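PDB 3KH8: MaoC-like dehydratase from Phytophthora Capsici, which probably catalyses the hydration of enoyl-CoA thioesters or the reverse dehydration, as a lyase built from hot dog domains related to the hydratase 2 part of MFE-2. Local coordinates for residues A[47-52]-A[142-147]; A[87-92]-A[175-180]. All coordinates share one frame; numbering follows the deposited sequence.

Interaction 1 of 2, residues A[47-52]-A[142-147]; sequences EATYTA and TLTGKT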
loop_
_atom_site.group_PDB
_atom_site.type_symbol
_atom_site.label_atom_id
_atom_site.label_comp_id
_atom_site.label_asym_id
_atom_site.label_seq_id
_atom_site.Cartn_x
_atom_site.Cartn_y
_atom_site.Cartn_z
ATOM N N GLU A 47 28.047 19.228 0.388
ATOM C CA GLU A 47 26.766 18.626 0.750
ATOM C C GLU A 47 25.690 18.963 -0.283
ATOM O O GLU A 47 25.691 20.047 -0.868
ATOM C CB GLU A 47 26.321 19.038 2.163
ATOM C CG GLU A 47 25.934 20.505 2.327
ATOM C CD GLU A 47 25.126 20.784 3.587
ATOM O OE1 GLU A 47 25.216 20.002 4.561
ATOM O OE2 GLU A 47 24.398 21.801 3.602
ATOM N N ALA A 48 24.793 18.014 -0.517
ATOM C CA ALA A 48 23.650 18.237 -1.389
ATOM C C ALA A 48 22.429 18.544 -0.536
ATOM O O ALA A 48 22.225 17.937 0.521
ATOM C CB ALA A 48 23.405 17.026 -2.271
ATOM N N THR A 49 21.633 19.506 -0.988
ATOM C CA THR A 49 20.424 19.898 -0.277
ATOM C C THR A 49 19.204 19.632 -1.153
ATOM O O THR A 49 19.194 19.969 -2.336
ATOM C CB THR A 49 20.480 21.380 0.155
ATOM O OG1 THR A 49 21.655 21.603 0.945
ATOM C CG2 THR A 49 19.258 21.754 0.980
ATOM N N TYR A 50 18.191 19.002 -0.570
ATOM C CA TYR A 50 16.945 18.727 -1.281
ATOM C C TYR A 50 15.744 18.843 -0.351
ATOM O O TYR A 50 15.891 19.077 0.851
ATOM C CB TYR A 50 16.988 17.355 -1.974
ATOM C CG TYR A 50 17.083 16.170 -1.036
ATOM C CD1 TYR A 50 15.937 15.474 -0.645
ATOM C CD2 TYR A 50 18.318 15.738 -0.547
ATOM C CE1 TYR A 50 16.016 14.379 0.216
ATOM C CE2 TYR A 50 18.408 14.646 0.318
ATOM C CZ TYR A 50 17.251 13.972 0.693
ATOM O OH TYR A 50 17.328 12.895 1.539
ATOM N N THR A 51 14.558 18.682 -0.926
ATOM C CA THR A 51 13.312 18.787 -0.188
ATOM C C THR A 51 12.586 17.449 -0.221
ATOM O O THR A 51 12.577 16.762 -1.242
ATOM C CB THR A 51 12.419 19.902 -0.774
ATOM O OG1 THR A 51 13.179 21.112 -0.849
ATOM C CG2 THR A 51 11.205 20.146 0.100
ATOM N N ALA A 52 11.998 17.082 0.912
ATOM C CA ALA A 52 11.192 15.870 1.003
ATOM C C ALA A 52 9.819 16.209 1.562
ATOM O O ALA A 52 9.691 17.003 2.500
ATOM C CB ALA A 52 11.884 14.823 1.864
ATOM N N THR A 142 6.804 18.856 5.241
ATOM C CA THR A 142 7.834 19.122 4.258
ATOM C C THR A 142 9.136 19.368 5.013
ATOM O O THR A 142 9.171 20.139 5.969
ATOM C CB THR A 142 7.463 20.338 3.373
ATOM O OG1 THR A 142 6.348 19.995 2.542
ATOM C CG2 THR A 142 8.627 20.747 2.483
ATOM N N LEU A 143 10.194 18.694 4.578
ATOM C CA LEU A 143 11.477 18.743 5.267
ATOM C C LEU A 143 12.599 19.093 4.312
ATOM O O LEU A 143 12.530 18.786 3.121
ATOM C CB LEU A 143 11.781 17.391 5.924
ATOM C CG LEU A 143 10.784 16.812 6.933
ATOM C CD1 LEU A 143 11.112 15.358 7.195
ATOM C CD2 LEU A 143 10.777 17.604 8.239
ATOM N N THR A 144 13.628 19.746 4.845
ATOM C CA THR A 144 14.871 19.952 4.121
ATOM C C THR A 144 15.819 18.795 4.431
ATOM O O THR A 144 16.092 18.500 5.596
ATOM C CB THR A 144 15.536 21.298 4.505
ATOM O OG1 THR A 144 14.688 22.377 4.104
ATOM C CG2 THR A 144 16.888 21.455 3.818
ATOM N N GLY A 145 16.302 18.138 3.382
ATOM C CA GLY A 145 17.301 17.087 3.519
ATOM C C GLY A 145 18.683 17.577 3.133
ATOM O O GLY A 145 18.852 18.217 2.092
ATOM N N LYS A 146 19.665 17.283 3.981
ATOM C CA LYS A 146 21.063 17.607 3.704
ATOM C C LYS A 146 21.892 16.332 3.745
ATOM O O LYS A 146 21.999 15.683 4.790
ATOM C CB LYS A 146 21.605 18.625 4.711
ATOM C CG LYS A 146 20.941 19.989 4.652
ATOM C CD LYS A 146 21.679 20.994 5.521
ATOM C CE LYS A 146 20.919 22.316 5.638
ATOM N NZ LYS A 146 20.667 22.972 4.321
ATOM N N THR A 147 22.467 15.968 2.603
ATOM C CA THR A 147 23.215 14.719 2.498
ATOM C C THR A 147 24.697 14.929 2.191
ATOM O O THR A 147 25.064 15.793 1.391
ATOM C CB THR A 147 22.554 13.717 1.510
ATOM O OG1 THR A 147 23.474 12.664 1.190
ATOM C CG2 THR A 147 22.119 14.400 0.237
#
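Tyr50 lays its ring over Gly145, its partner on the neighbouring strand, where strand 48-54 joins strand 141-154 in the antiparallel sheet of the N-terminal hot dog half. With CG held between the backbone N and the carbonyl carbon (chi1 65°), the ring leans across the strand boundary, and Gly145 CA sits over its face, 4.2 Å from the centroid and 12° off the normal, a CH-pi contact. Thr147 approaches the same ring at its edge, in plane, with CG2 3.7 Å from Tyr50 CE2, the two side chains crossing at about a right angle. Beneath the ring the strands are zipped by paired backbone bonds, and Gly145 N donates to Tyr50 O at 2.7 Å. Ala48 and Ala52 form the other hydrogen-bonded pairs, with Thr147 and Leu143. On this face the Tyr50 ring also packs against Pro92 and Phe167.

The opposite face carries Thr49, Thr51, Thr144 and Lys146. Thr51 and Thr142 meet methyl to methyl, while the hydroxyl of Thr142 is hydrogen-bonded to that of Thr53. Lys146 runs alongside Thr49, both pointing the same way, and touches Glu168 as well. Its chain bends at the end (chi4 -59°), and NZ makes a long salt bridge to Glu47 OE2, 4.0 Å away; the carboxylate rests against the aliphatic chain, Glu47 OE2 lying 3.4 Å from Lys146 CD.

Interaction 2 of 2, residues A[87-92]-A[175-180]; sequences YPVCLP and AKLISG
The backbone of 87-92 winds through a 3-10 turn into the short helix 91-94, and its nearest CA approach to strand 175-180 is 7.1 Å, between Val89 CA and Leu177 CA. Side chains bridge that gap, packing a short helical segment on the antiparallel sheet of the N-terminal hot dog fold. The turn is held internally by Cys90 N bonding to Tyr87 O and Leu91 N to Pro88 O.

Leu177 carries most of the contact. Its CG lies anti to the carbonyl carbon (chi1 -43°), and the fork of methyls beyond it enters the bend of the turn. CD1 reaches deepest: it lies 3.9 Å from Val89 CA and touches CG at the outer corner of Pro92, 4.0 Å away. The other branch, CD2, faces the side chains of Pro88 and Val89, lying 4.2 Å from Pro88 CB and 4.4 Å from Val89 CG1. Two residues earlier on the strand, Ala175 adds its methyl to the same Pro88 CB, at 4.2 Å. The junction is thus apolar and buried, with two proline rings offering carbon surfaces to one leucine.

Strands 123-132 and 158-169, which flank this strand, extend the packing: Val130 touches both Val89 and Leu177, and Phe167 touches Leu177 and Pro92. The closest approach across the two segments is to a polar atom, Pro88 O, 3.6 Å from Leu177 CD1.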
loop_
_atom_site.group_PDB
_atom_site.type_symbol
_atom_site.label_atom_id
_atom_site.label_comp_id
_atom_site.label_asym_id
_atom_site.label_seq_id
_atom_site.Cartn_x
_atom_site.Cartn_y
_atom_site.Cartn_z
ATOM N N TYR A 87 9.999 5.707 9.450
ATOM C CA TYR A 87 9.619 6.244 8.133
ATOM C C TYR A 87 10.643 7.176 7.445
ATOM O O TYR A 87 10.812 7.087 6.229
ATOM C CB TYR A 87 8.207 6.868 8.138
ATOM C CG TYR A 87 7.824 7.442 6.788
ATOM C CD1 TYR A 87 7.598 6.607 5.696
ATOM C CD2 TYR A 87 7.720 8.819 6.594
ATOM C CE1 TYR A 87 7.262 7.128 4.440
ATOM C CE2 TYR A 87 7.388 9.350 5.345
ATOM C CZ TYR A 87 7.159 8.499 4.280
ATOM O OH TYR A 87 6.834 9.011 3.049
ATOM N N PRO A 88 11.340 8.056 8.202
ATOM C CA PRO A 88 12.329 8.926 7.543
ATOM C C PRO A 88 13.324 8.241 6.584
ATOM O O PRO A 88 13.785 8.888 5.647
ATOM C CB PRO A 88 13.058 9.568 8.724
ATOM C CG PRO A 88 12.007 9.688 9.753
ATOM C CD PRO A 88 11.163 8.441 9.618
ATOM N N VAL A 89 13.628 6.954 6.784
ATOM C CA VAL A 89 14.519 6.222 5.863
ATOM C C VAL A 89 14.020 6.198 4.416
ATOM O O VAL A 89 14.807 6.003 3.489
ATOM C CB VAL A 89 14.821 4.754 6.310
ATOM C CG1 VAL A 89 15.413 4.731 7.702
ATOM C CG2 VAL A 89 13.577 3.854 6.219
ATOM N N CYS A 90 12.712 6.379 4.235
ATOM C CA CYS A 90 12.111 6.375 2.904
ATOM C C CYS A 90 12.256 7.707 2.181
ATOM O O CYS A 90 12.210 7.750 0.956
ATOM C CB CYS A 90 10.627 6.000 2.991
ATOM S SG CYS A 90 10.370 4.292 3.467
ATOM N N LEU A 91 12.429 8.785 2.941
ATOM C CA LEU A 91 12.403 10.145 2.379
ATOM C C LEU A 91 13.497 10.462 1.341
ATOM O O LEU A 91 13.218 11.174 0.369
ATOM C CB LEU A 91 12.344 11.206 3.487
ATOM C CG LEU A 91 11.076 11.221 4.352
ATOM C CD1 LEU A 91 11.263 12.104 5.578
ATOM C CD2 LEU A 91 9.836 11.654 3.552
ATOM N N PRO A 92 14.727 9.932 1.525
ATOM C CA PRO A 92 15.738 10.102 0.474
ATOM C C PRO A 92 15.387 9.415 -0.849
ATOM O O PRO A 92 15.880 9.828 -1.897
ATOM C CB PRO A 92 16.991 9.461 1.083
ATOM C CG PRO A 92 16.781 9.547 2.542
ATOM C CD PRO A 92 15.316 9.317 2.731
ATOM N N ALA A 175 15.475 14.422 12.093
ATOM C CA ALA A 175 16.086 13.092 11.994
ATOM C C ALA A 175 17.470 13.112 11.359
ATOM O O ALA A 175 17.750 13.912 10.459
ATOM C CB ALA A 175 15.167 12.119 11.239
ATOM N N LYS A 176 18.327 12.213 11.837
ATOM C CA LYS A 176 19.650 12.010 11.267
ATOM C C LYS A 176 19.797 10.546 10.859
ATOM O O LYS A 176 19.613 9.637 11.677
ATOM C CB LYS A 176 20.727 12.414 12.276
ATOM C CG LYS A 176 22.159 12.286 11.774
ATOM C CD LYS A 176 23.136 12.714 12.856
ATOM C CE LYS A 176 24.552 12.310 12.507
ATOM N NZ LYS A 176 25.472 12.471 13.669
ATOM N N LEU A 177 20.110 10.331 9.585
ATOM C CA LEU A 177 20.284 8.991 9.041
ATOM C C LEU A 177 21.724 8.803 8.595
ATOM O O LEU A 177 22.326 9.715 8.030
ATOM C CB LEU A 177 19.359 8.759 7.839
ATOM C CG LEU A 177 17.897 9.227 7.858
ATOM C CD1 LEU A 177 17.251 8.971 6.497
ATOM C CD2 LEU A 177 17.103 8.553 8.956
ATOM N N ILE A 178 22.276 7.624 8.859
ATOM C CA ILE A 178 23.556 7.240 8.273
ATOM C C ILE A 178 23.405 5.896 7.573
ATOM O O ILE A 178 23.049 4.890 8.197
ATOM C CB ILE A 178 24.709 7.192 9.311
ATOM C CG1 ILE A 178 24.887 8.563 9.976
ATOM C CG2 ILE A 178 26.015 6.733 8.640
ATOM C CD1 ILE A 178 25.659 8.531 11.287
ATOM N N SER A 179 23.664 5.907 6.269
ATOM C CA SER A 179 23.595 4.716 5.439
ATOM C C SER A 179 25.002 4.230 5.118
ATOM O O SER A 179 25.852 5.016 4.696
ATOM C CB SER A 179 22.839 5.022 4.144
ATOM O OG SER A 179 22.831 3.898 3.279
ATOM N N GLY A 180 25.241 2.937 5.319
ATOM C CA GLY A 180 26.530 2.331 5.004
ATOM C C GLY A 180 26.464 1.448 3.773
ATOM O O GLY A 180 25.732 0.455 3.753
#

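Overall arrangement
Interactions 1 and 2 lie about 11 Å apart between centres and belong to the same curved antiparallel sheet: strand 158-169 pairs with both 141-154 and 172-184 and so separates the two sheet segments. The helical segment 87-92 ties them together. While its prolines meet strand 175-180, Leu91 turns to interaction 1, with Leu91 CD1 3.6 Å from Leu143 CD1 and Leu91 CB 4.0 Å from Ala52 CB. Tyr50 OH comes 3.4 Å from Pro92 CA. Interaction 2 is the more central, about 6 Å from the chain centre against about 17 Å. In hydratase 2 relatives the catalytic residues lie in the C-terminal, MaoC-like half, so both contacts are probably structural parts of the N-terminal half.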